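Local coordinates for protein pyruvate carboxylase n-terminal domain (Aquifex aeolicus, PDB 1ULZ) that forms the biotin carboxylase subunit of a pyruvate carboxylase, a protein of the ATP-grasp superfamily whose N-terminal domain has a Rossmann-like fold, at residues R64-A69 against K92-A97; K22-P27 against Q311-A316; V5-R10 against R16-C21. The protein carries 1 engineered substitution. All blocks are in the same frame, centred on the assembly; numbering follows the deposited sequence.

Contact 1: residues R64-A69 against K92-A97; sequences RIINLA and KMCEEA
Ile-66 supplies the whole of one side of this contact, reaching from helix 62-71 to the C-terminal end of helix 88-96, where Met-93, Cys-94 and Ala-97 receive it. The packing is tightest at the tip: Ile-66 CD1 lies only 3.3 Å from Met-93 CB, closer than carbons usually sit, and the same methyl is 3.8 Å from the backbone nitrogen Cys-94 N. It therefore presses on the root of the methionine and on the peptide behind it. CG1 of Ile-66 is anti to the carbonyl carbon (chi1 -78°) and CD1 continues the extended line (chi2 178°), which carries the methyl straight out from its own helix. Met-93 crosses this branch at about a right angle, and its chain bends at the last torsion (chi3 69°) to bring CE back within 4.0 Å of Ile-66 CD1. Both helices belong to the Rossmann-like N-terminal domain: the first leads into strand 76-78, and the second is the crossover from that strand to the parallel edge strand 100-101. The two helices are thus neighbours in the layer beside the sheet, and Ile-66 also touches Phe-90 one turn before Met-93. Elsewhere the fit is easier. The second branch, Ile-66 CG2, meets the partly exposed Ala-97 CB at 3.9 Å, and Ile-66 CG1 stands 4.3 Å from Cys-94 SG, a distant apolar approach. Met-93, itself partly exposed, extends the contact over Lys-62 and Gln-63. Away from the isoleucine, polar groups take over on helix 88-96: Lys-92 NZ makes a salt bridge one turn along to Glu-96 OE2 at 2.6 Å, meeting the oxygen from above the carboxylate plane, with Glu-96 exposed to solvent.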
loop_
_atom_site.group_PDB
_atom_site.type_symbol
_atom_site.label_atom_id
_atom_site.label_comp_id
_atom_site.label_asym_id
_atom_site.label_seq_id
_atom_site.Cartn_x
_atom_site.Cartn_y
_atom_site.Cartn_z
ATOM N N ARG A 64 34.137 13.627 -7.883
ATOM C CA ARG A 64 34.307 12.179 -7.780
ATOM C C ARG A 64 33.058 11.450 -8.271
ATOM O O ARG A 64 33.145 10.439 -8.974
ATOM C CB ARG A 64 34.592 11.764 -6.335
ATOM C CG ARG A 64 34.894 10.284 -6.203
ATOM C CD ARG A 64 35.135 9.864 -4.763
ATOM N NE ARG A 64 36.367 10.422 -4.221
ATOM C CZ ARG A 64 36.417 11.203 -3.148
ATOM N NH1 ARG A 64 37.582 11.672 -2.715
ATOM N NH2 ARG A 64 35.295 11.519 -2.511
ATOM N N ILE A 65 31.896 11.977 -7.898
ATOM C CA ILE A 65 30.628 11.376 -8.286
ATOM C C ILE A 65 30.407 11.478 -9.792
ATOM O O ILE A 65 29.970 10.518 -10.431
ATOM C CB ILE A 65 29.464 12.026 -7.506
ATOM C CG1 ILE A 65 29.533 11.576 -6.041
ATOM C CG2 ILE A 65 28.123 11.646 -8.128
ATOM C CD1 ILE A 65 28.624 12.339 -5.108
ATOM N N ILE A 66 30.713 12.638 -10.366
ATOM C CA ILE A 66 30.574 12.821 -11.808
ATOM C C ILE A 66 31.525 11.859 -12.517
ATOM O O ILE A 66 31.142 11.174 -13.466
ATOM C CB ILE A 66 30.886 14.286 -12.218
ATOM C CG1 ILE A 66 29.677 15.171 -11.898
ATOM C CG2 ILE A 66 31.238 14.362 -13.696
ATOM C CD1 ILE A 66 29.872 16.637 -12.215
ATOM N N ASN A 67 32.764 11.783 -12.038
ATOM C CA ASN A 67 33.739 10.886 -12.645
ATOM C C ASN A 67 33.304 9.427 -12.612
ATOM O O ASN A 67 33.463 8.709 -13.600
ATOM C CB ASN A 67 35.101 11.028 -11.964
ATOM C CG ASN A 67 35.786 12.332 -12.313
ATOM O OD1 ASN A 67 35.339 13.059 -13.202
ATOM N ND2 ASN A 67 36.877 12.632 -11.622
ATOM N N LEU A 68 32.763 8.983 -11.481
ATOM C CA LEU A 68 32.313 7.600 -11.369
ATOM C C LEU A 68 31.206 7.334 -12.389
ATOM O O LEU A 68 31.244 6.343 -13.111
ATOM C CB LEU A 68 31.803 7.309 -9.947
ATOM C CG LEU A 68 31.175 5.927 -9.706
ATOM C CD1 LEU A 68 32.188 4.832 -9.970
ATOM C CD2 LEU A 68 30.662 5.842 -8.278
ATOM N N ALA A 69 30.222 8.225 -12.452
ATOM C CA ALA A 69 29.122 8.069 -13.403
ATOM C C ALA A 69 29.688 7.880 -14.808
ATOM O O ALA A 69 29.286 6.977 -15.539
ATOM C CB ALA A 69 28.221 9.295 -13.369
ATOM N N LYS A 92 25.092 22.001 -12.732
ATOM C CA LYS A 92 25.770 22.603 -13.879
ATOM C C LYS A 92 26.881 21.667 -14.365
ATOM O O LYS A 92 26.992 21.374 -15.559
ATOM C CB LYS A 92 26.351 23.963 -13.476
ATOM C CG LYS A 92 27.036 24.750 -14.586
ATOM C CD LYS A 92 27.468 26.124 -14.063
ATOM C CE LYS A 92 28.233 26.944 -15.111
ATOM N NZ LYS A 92 29.537 26.310 -15.477
ATOM N N MET A 93 27.693 21.186 -13.429
ATOM C CA MET A 93 28.778 20.278 -13.772
ATOM C C MET A 93 28.259 19.025 -14.488
ATOM O O MET A 93 28.868 18.559 -15.452
ATOM C CB MET A 93 29.553 19.904 -12.507
ATOM C CG MET A 93 30.380 21.048 -11.935
ATOM S SD MET A 93 30.912 20.762 -10.223
ATOM C CE MET A 93 32.098 19.413 -10.452
ATOM N N CYS A 94 27.130 18.488 -14.030
ATOM C CA CYS A 94 26.552 17.302 -14.659
ATOM C C CYS A 94 26.239 17.576 -16.128
ATOM O O CYS A 94 26.586 16.786 -17.011
ATOM C CB CYS A 94 25.263 16.884 -13.941
ATOM S SG CYS A 94 25.511 16.012 -12.375
ATOM N N GLU A 95 25.570 18.699 -16.380
ATOM C CA GLU A 95 25.200 19.084 -17.738
ATOM C C GLU A 95 26.441 19.159 -18.625
ATOM O O GLU A 95 26.494 18.542 -19.682
ATOM C CB GLU A 95 24.497 20.444 -17.735
ATOM C CG GLU A 95 23.935 20.851 -19.089
ATOM C CD GLU A 95 23.381 22.268 -19.095
ATOM O OE1 GLU A 95 24.183 23.227 -19.152
ATOM O OE2 GLU A 95 22.141 22.422 -19.033
ATOM N N GLU A 96 27.440 19.910 -18.175
ATOM C CA GLU A 96 28.679 20.083 -18.926
ATOM C C GLU A 96 29.391 18.766 -19.210
ATOM O O GLU A 96 30.100 18.640 -20.208
ATOM C CB GLU A 96 29.602 21.038 -18.162
ATOM C CG GLU A 96 28.895 22.339 -17.790
ATOM C CD GLU A 96 29.764 23.313 -17.024
ATOM O OE1 GLU A 96 30.515 22.874 -16.119
ATOM O OE2 GLU A 96 29.682 24.528 -17.311
ATOM N N ALA A 97 29.190 17.776 -18.343
ATOM C CA ALA A 97 29.824 16.472 -18.521
ATOM C C ALA A 97 28.962 15.549 -19.371
ATOM O O ALA A 97 29.336 14.410 -19.640
ATOM C CB ALA A 97 30.091 15.832 -17.163
#

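Contact 2: residues K22-P27 against Q311-A316; sequences KELGIP and QIKIAA
Ile-312 of helix 307-315 faces Leu-24 and Ile-26, and can be traced outward atom by atom. Its CB already lies 4.0 Å from Leu-24 CD1. The short branch, Ile-312 CG2, rests against a pair of neighbouring methyls, Leu-24 CD1 at 3.8 Å and Ile-26 CD1 at 3.9 Å. The longer branch leaves CB anti to the carbonyl carbon (chi1 -57°) and stays extended, so that Ile-312 CD1 passes Leu-24 CD1 at 4.2 Å and continues to the buried flank of helix 11-24, over Ala-20. Leu-24 and Ile-26 lie alongside the isoleucine and point against its run. Both come at it from the same segment, where the chain turns: helix 11-24 ends in a Schellman motif, with Gly-25 taking the positive phi and Ile-26 starting the approach to strand 28-32. The contact thereby joins the Rossmann-like N-terminal domain to a helix of the ATP-grasp part of the chain. Leu-24 has a second neighbour: its CD2 rests 3.6 Å from Lys-313 CE, near the end of an extended lysine chain that also makes a cation-pi contact with Trp-310. Charges border this apolar patch. Glu-23 bridges to Lys-309 of the same chain and to Arg-401 of the second subunit, while Lys-22 bridges to Glu-407 of that subunit.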
loop_
_atom_site.group_PDB
_atom_site.type_symbol
_atom_site.label_atom_id
_atom_site.label_comp_id
_atom_site.label_asym_id
_atom_site.label_seq_id
_atom_site.Cartn_x
_atom_site.Cartn_y
_atom_site.Cartn_z
ATOM N N LYS A 22 13.971 0.259 -11.194
ATOM C CA LYS A 22 13.759 -1.161 -11.460
ATOM C C LYS A 22 12.442 -1.362 -12.198
ATOM O O LYS A 22 12.354 -2.174 -13.117
ATOM C CB LYS A 22 13.755 -1.968 -10.152
ATOM C CG LYS A 22 15.117 -2.076 -9.480
ATOM C CD LYS A 22 15.048 -2.896 -8.195
ATOM C CE LYS A 22 14.707 -4.359 -8.454
ATOM N NZ LYS A 22 15.828 -5.105 -9.087
ATOM N N GLU A 23 11.420 -0.615 -11.797
ATOM C CA GLU A 23 10.124 -0.716 -12.449
ATOM C C GLU A 23 10.209 -0.254 -13.908
ATOM O O GLU A 23 9.512 -0.786 -14.770
ATOM C CB GLU A 23 9.077 0.087 -11.667
ATOM C CG GLU A 23 8.523 -0.688 -10.482
ATOM C CD GLU A 23 7.655 0.141 -9.545
ATOM O OE1 GLU A 23 7.129 1.195 -9.963
ATOM O OE2 GLU A 23 7.487 -0.281 -8.381
ATOM N N LEU A 24 11.076 0.716 -14.186
ATOM C CA LEU A 24 11.242 1.213 -15.550
ATOM C C LEU A 24 12.214 0.329 -16.331
ATOM O O LEU A 24 12.346 0.465 -17.542
ATOM C CB LEU A 24 11.756 2.660 -15.549
ATOM C CG LEU A 24 10.816 3.754 -15.022
ATOM C CD1 LEU A 24 11.568 5.062 -14.887
ATOM C CD2 LEU A 24 9.632 3.923 -15.961
ATOM N N GLY A 25 12.887 -0.582 -15.633
ATOM C CA GLY A 25 13.840 -1.458 -16.295
ATOM C C GLY A 25 15.165 -0.755 -16.537
ATOM O O GLY A 25 15.891 -1.078 -17.475
ATOM N N ILE A 26 15.479 0.218 -15.687
ATOM C CA ILE A 26 16.715 0.984 -15.804
ATOM C C ILE A 26 17.740 0.517 -14.775
ATOM O O ILE A 26 17.478 0.550 -13.572
ATOM C CB ILE A 26 16.454 2.490 -15.579
ATOM C CG1 ILE A 26 15.516 3.023 -16.665
ATOM C CG2 ILE A 26 17.773 3.259 -15.579
ATOM C CD1 ILE A 26 15.109 4.465 -16.466
ATOM N N PRO A 27 18.920 0.067 -15.239
ATOM C CA PRO A 27 19.960 -0.395 -14.315
ATOM C C PRO A 27 20.362 0.745 -13.392
ATOM O O PRO A 27 20.327 1.912 -13.789
ATOM C CB PRO A 27 21.093 -0.832 -15.252
ATOM C CG PRO A 27 20.917 0.055 -16.438
ATOM C CD PRO A 27 19.408 0.057 -16.628
ATOM N N GLN A 311 9.745 11.844 -12.400
ATOM C CA GLN A 311 10.974 12.631 -12.368
ATOM C C GLN A 311 11.930 12.078 -13.421
ATOM O O GLN A 311 12.549 12.825 -14.179
ATOM C CB GLN A 311 11.667 12.523 -10.999
ATOM C CG GLN A 311 11.105 13.384 -9.884
ATOM C CD GLN A 311 11.978 13.336 -8.632
ATOM O OE1 GLN A 311 12.049 12.311 -7.950
ATOM N NE2 GLN A 311 12.659 14.444 -8.335
ATOM N N ILE A 312 12.044 10.755 -13.452
ATOM C CA ILE A 312 12.938 10.083 -14.385
ATOM C C ILE A 312 12.454 10.173 -15.828
ATOM O O ILE A 312 13.243 10.451 -16.729
ATOM C CB ILE A 312 13.137 8.607 -13.983
ATOM C CG1 ILE A 312 13.689 8.545 -12.548
ATOM C CG2 ILE A 312 14.115 7.940 -14.933
ATOM C CD1 ILE A 312 13.597 7.185 -11.893
ATOM N N LYS A 313 11.162 9.949 -16.046
ATOM C CA LYS A 313 10.606 10.035 -17.393
ATOM C C LYS A 313 10.794 11.451 -17.939
ATOM O O LYS A 313 11.149 11.636 -19.098
ATOM C CB LYS A 313 9.115 9.679 -17.381
ATOM C CG LYS A 313 8.834 8.228 -17.026
ATOM C CD LYS A 313 7.349 7.897 -17.079
ATOM C CE LYS A 313 7.142 6.395 -16.871
ATOM N NZ LYS A 313 5.703 5.979 -16.809
ATOM N N ILE A 314 10.562 12.448 -17.090
ATOM C CA ILE A 314 10.704 13.840 -17.504
ATOM C C ILE A 314 12.153 14.175 -17.830
ATOM O O ILE A 314 12.435 14.830 -18.834
ATOM C CB ILE A 314 10.179 14.791 -16.418
ATOM C CG1 ILE A 314 8.650 14.716 -16.384
ATOM C CG2 ILE A 314 10.655 16.215 -16.681
ATOM C CD1 ILE A 314 8.007 15.446 -15.225
ATOM N N ALA A 315 13.074 13.715 -16.990
ATOM C CA ALA A 315 14.491 13.964 -17.218
ATOM C C ALA A 315 14.914 13.303 -18.532
ATOM O O ALA A 315 15.837 13.761 -19.199
ATOM C CB ALA A 315 15.320 13.412 -16.053
ATOM N N ALA A 316 14.226 12.224 -18.896
ATOM C CA ALA A 316 14.529 11.503 -20.128
ATOM C C ALA A 316 13.998 12.271 -21.335
ATOM O O ALA A 316 14.284 11.920 -22.477
ATOM C CB ALA A 316 13.916 10.108 -20.087
#

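Contact 3: residues V5-R10 against R16-C21; sequences VLVANR and RIIRAC
Strand 5-7 and helix 16-21 run nearly antiparallel, at 166°, with their axes 9.6 Å apart and Val-5 set against Cys-21, Val-7 against Ile-17. Two valines on one face of the strand do the packing. Val-5 straddles the cysteine sulfur: its CB is 3.8 Å from Cys-21 SG, and both of its methyls lie only slightly farther off, so the sulfur meets the whole branch point. Both methyls of Val-7 rest on Ile-17, and one of them also reaches Ile-18. Val-7 CG1, anti to the backbone nitrogen (chi1 -176°), meets Ile-17 CD1 at 4.0 Å; Val-7 CG2 lies 4.0 Å from Ile-17 CG2 and 4.1 Å from Ile-18 CG1. Ile-17 is laid beside the valine, heading the other way, whereas Ile-18 crosses it at about a right angle, coming in from the flank of the helix. All five residues are buried, and no hydrogen bond joins the two segments. Beyond the strand the chain bends through an inverse gamma turn centred on Ala-8. Asn-9 then accepts the next backbone N-H, Arg-10 N to Asn-9 OD1 at 2.7 Å, in the carbonyl plane and on a lone pair, while its ND2 donates to Pro-79 O and Tyr-81 O; these bonds hold both ends of the amide. The pair is the first half of a beta-alpha-beta unit: helix 11-24 leads on to strand 28-32, which bonds to strand 5-7 through Val-29, while strand 76-78 bonds to it at Leu-6, and helix 307-315 packs on helix 11-24 through Val-308, at Arg-16 and Ala-20.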
loop_
_atom_site.group_PDB
_atom_site.type_symbol
_atom_site.label_atom_id
_atom_site.label_comp_id
_atom_site.label_asym_id
_atom_site.label_seq_id
_atom_site.Cartn_x
_atom_site.Cartn_y
_atom_site.Cartn_z
ATOM N N VAL A 5 21.106 4.867 -14.225
ATOM C CA VAL A 5 20.993 5.868 -13.181
ATOM C C VAL A 5 21.875 5.667 -11.955
ATOM O O VAL A 5 21.853 4.617 -11.315
ATOM C CB VAL A 5 19.532 5.985 -12.705
ATOM C CG1 VAL A 5 19.433 6.973 -11.545
ATOM C CG2 VAL A 5 18.649 6.415 -13.875
ATOM N N LEU A 6 22.656 6.686 -11.632
ATOM C CA LEU A 6 23.502 6.638 -10.457
ATOM C C LEU A 6 22.739 7.424 -9.399
ATOM O O LEU A 6 22.355 8.578 -9.622
ATOM C CB LEU A 6 24.862 7.283 -10.737
ATOM C CG LEU A 6 25.878 7.260 -9.586
ATOM C CD1 LEU A 6 27.284 7.433 -10.139
ATOM C CD2 LEU A 6 25.558 8.356 -8.580
ATOM N N VAL A 7 22.494 6.783 -8.263
ATOM C CA VAL A 7 21.771 7.410 -7.164
ATOM C C VAL A 7 22.768 8.072 -6.218
ATOM O O VAL A 7 23.487 7.392 -5.481
ATOM C CB VAL A 7 20.946 6.362 -6.386
ATOM C CG1 VAL A 7 20.119 7.040 -5.310
ATOM C CG2 VAL A 7 20.053 5.582 -7.350
ATOM N N ALA A 8 22.815 9.400 -6.245
ATOM C CA ALA A 8 23.734 10.135 -5.389
ATOM C C ALA A 8 23.110 10.373 -4.020
ATOM O O ALA A 8 23.063 11.500 -3.530
ATOM C CB ALA A 8 24.109 11.462 -6.034
ATOM N N ASN A 9 22.614 9.304 -3.407
ATOM C CA ASN A 9 22.023 9.431 -2.089
ATOM C C ASN A 9 22.074 8.107 -1.332
ATOM O O ASN A 9 22.794 7.187 -1.721
ATOM C CB ASN A 9 20.585 9.952 -2.191
ATOM C CG ASN A 9 20.221 10.869 -1.036
ATOM O OD1 ASN A 9 20.288 10.478 0.130
ATOM N ND2 ASN A 9 19.836 12.098 -1.356
ATOM N N ARG A 10 21.300 8.011 -0.258
ATOM C CA ARG A 10 21.307 6.819 0.582
ATOM C C ARG A 10 19.989 6.660 1.332
ATOM O O ARG A 10 19.004 7.337 1.036
ATOM C CB ARG A 10 22.437 6.953 1.603
ATOM C CG ARG A 10 22.378 8.286 2.354
ATOM C CD ARG A 10 23.346 8.349 3.530
ATOM N NE ARG A 10 22.989 7.415 4.593
ATOM C CZ ARG A 10 21.892 7.510 5.339
ATOM N NH1 ARG A 10 21.037 8.503 5.146
ATOM N NH2 ARG A 10 21.648 6.609 6.281
ATOM N N ARG A 16 13.770 4.222 -2.571
ATOM C CA ARG A 16 12.624 4.735 -3.319
ATOM C C ARG A 16 12.999 4.955 -4.781
ATOM O O ARG A 16 12.278 4.543 -5.682
ATOM C CB ARG A 16 12.152 6.064 -2.725
ATOM C CG ARG A 16 11.070 6.780 -3.545
ATOM C CD ARG A 16 9.695 6.165 -3.322
ATOM N NE ARG A 16 8.649 6.790 -4.130
ATOM C CZ ARG A 16 8.429 6.524 -5.415
ATOM N NH1 ARG A 16 9.186 5.641 -6.059
ATOM N NH2 ARG A 16 7.441 7.131 -6.057
ATOM N N ILE A 17 14.133 5.614 -5.006
ATOM C CA ILE A 17 14.604 5.890 -6.358
ATOM C C ILE A 17 14.964 4.599 -7.097
ATOM O O ILE A 17 14.609 4.428 -8.264
ATOM C CB ILE A 17 15.834 6.834 -6.341
ATOM C CG1 ILE A 17 15.453 8.165 -5.683
ATOM C CG2 ILE A 17 16.330 7.076 -7.767
ATOM C CD1 ILE A 17 16.624 9.066 -5.398
ATOM N N ILE A 18 15.665 3.693 -6.421
ATOM C CA ILE A 18 16.044 2.427 -7.043
ATOM C C ILE A 18 14.809 1.631 -7.476
ATOM O O ILE A 18 14.794 1.049 -8.557
ATOM C CB ILE A 18 16.911 1.559 -6.091
ATOM C CG1 ILE A 18 18.330 2.129 -6.020
ATOM C CG2 ILE A 18 16.962 0.118 -6.581
ATOM C CD1 ILE A 18 19.222 1.422 -5.028
ATOM N N ARG A 19 13.769 1.620 -6.649
ATOM C CA ARG A 19 12.562 0.880 -7.009
ATOM C C ARG A 19 11.922 1.454 -8.273
ATOM O O ARG A 19 11.491 0.708 -9.154
ATOM C CB ARG A 19 11.538 0.893 -5.865
ATOM C CG ARG A 19 10.264 0.130 -6.214
ATOM C CD ARG A 19 9.342 -0.057 -5.027
ATOM N NE ARG A 19 9.988 -0.761 -3.926
ATOM C CZ ARG A 19 10.517 -1.977 -4.014
ATOM N NH1 ARG A 19 10.486 -2.642 -5.160
ATOM N NH2 ARG A 19 11.074 -2.533 -2.951
ATOM N N ALA A 20 11.851 2.779 -8.357
ATOM C CA ALA A 20 11.272 3.425 -9.531
ATOM C C ALA A 20 12.049 2.979 -10.771
ATOM O O ALA A 20 11.454 2.587 -11.775
ATOM C CB ALA A 20 11.328 4.944 -9.381
ATOM N N CYS A 21 13.378 3.028 -10.687
ATOM C CA CYS A 21 14.242 2.612 -11.791
ATOM C C CYS A 21 14.023 1.149 -12.183
ATOM O O CYS A 21 13.904 0.832 -13.365
ATOM C CB CYS A 21 15.719 2.834 -11.429
ATOM S SG CYS A 21 16.230 4.578 -11.349
#

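Contacts 2 and 3 share helix 11-24 and have centres about 10 Å apart. Two probable backbone hydrogen bonds tie them: Ile-26 N to Cys-21 O at 2.9 Å, and Val-5 N to Pro-27 O at 3.1 Å. Ile-312 CD1 also reaches Cys-21 SG at 3.7 Å, so the interdomain packing of contact 2 continues into contact 3. Contact 1 belongs to the opposite face of the parallel sheet. Its centre is about 16 Å from that of contact 3, and strand 5-7 joins them: Leu-6 CD1 lies 3.8 Å from Ala-69 CA, while Val-5 and Val-7 face helix 11-24. Contacts 1 and 2 do not touch, their nearest atoms being about 10 Å apart.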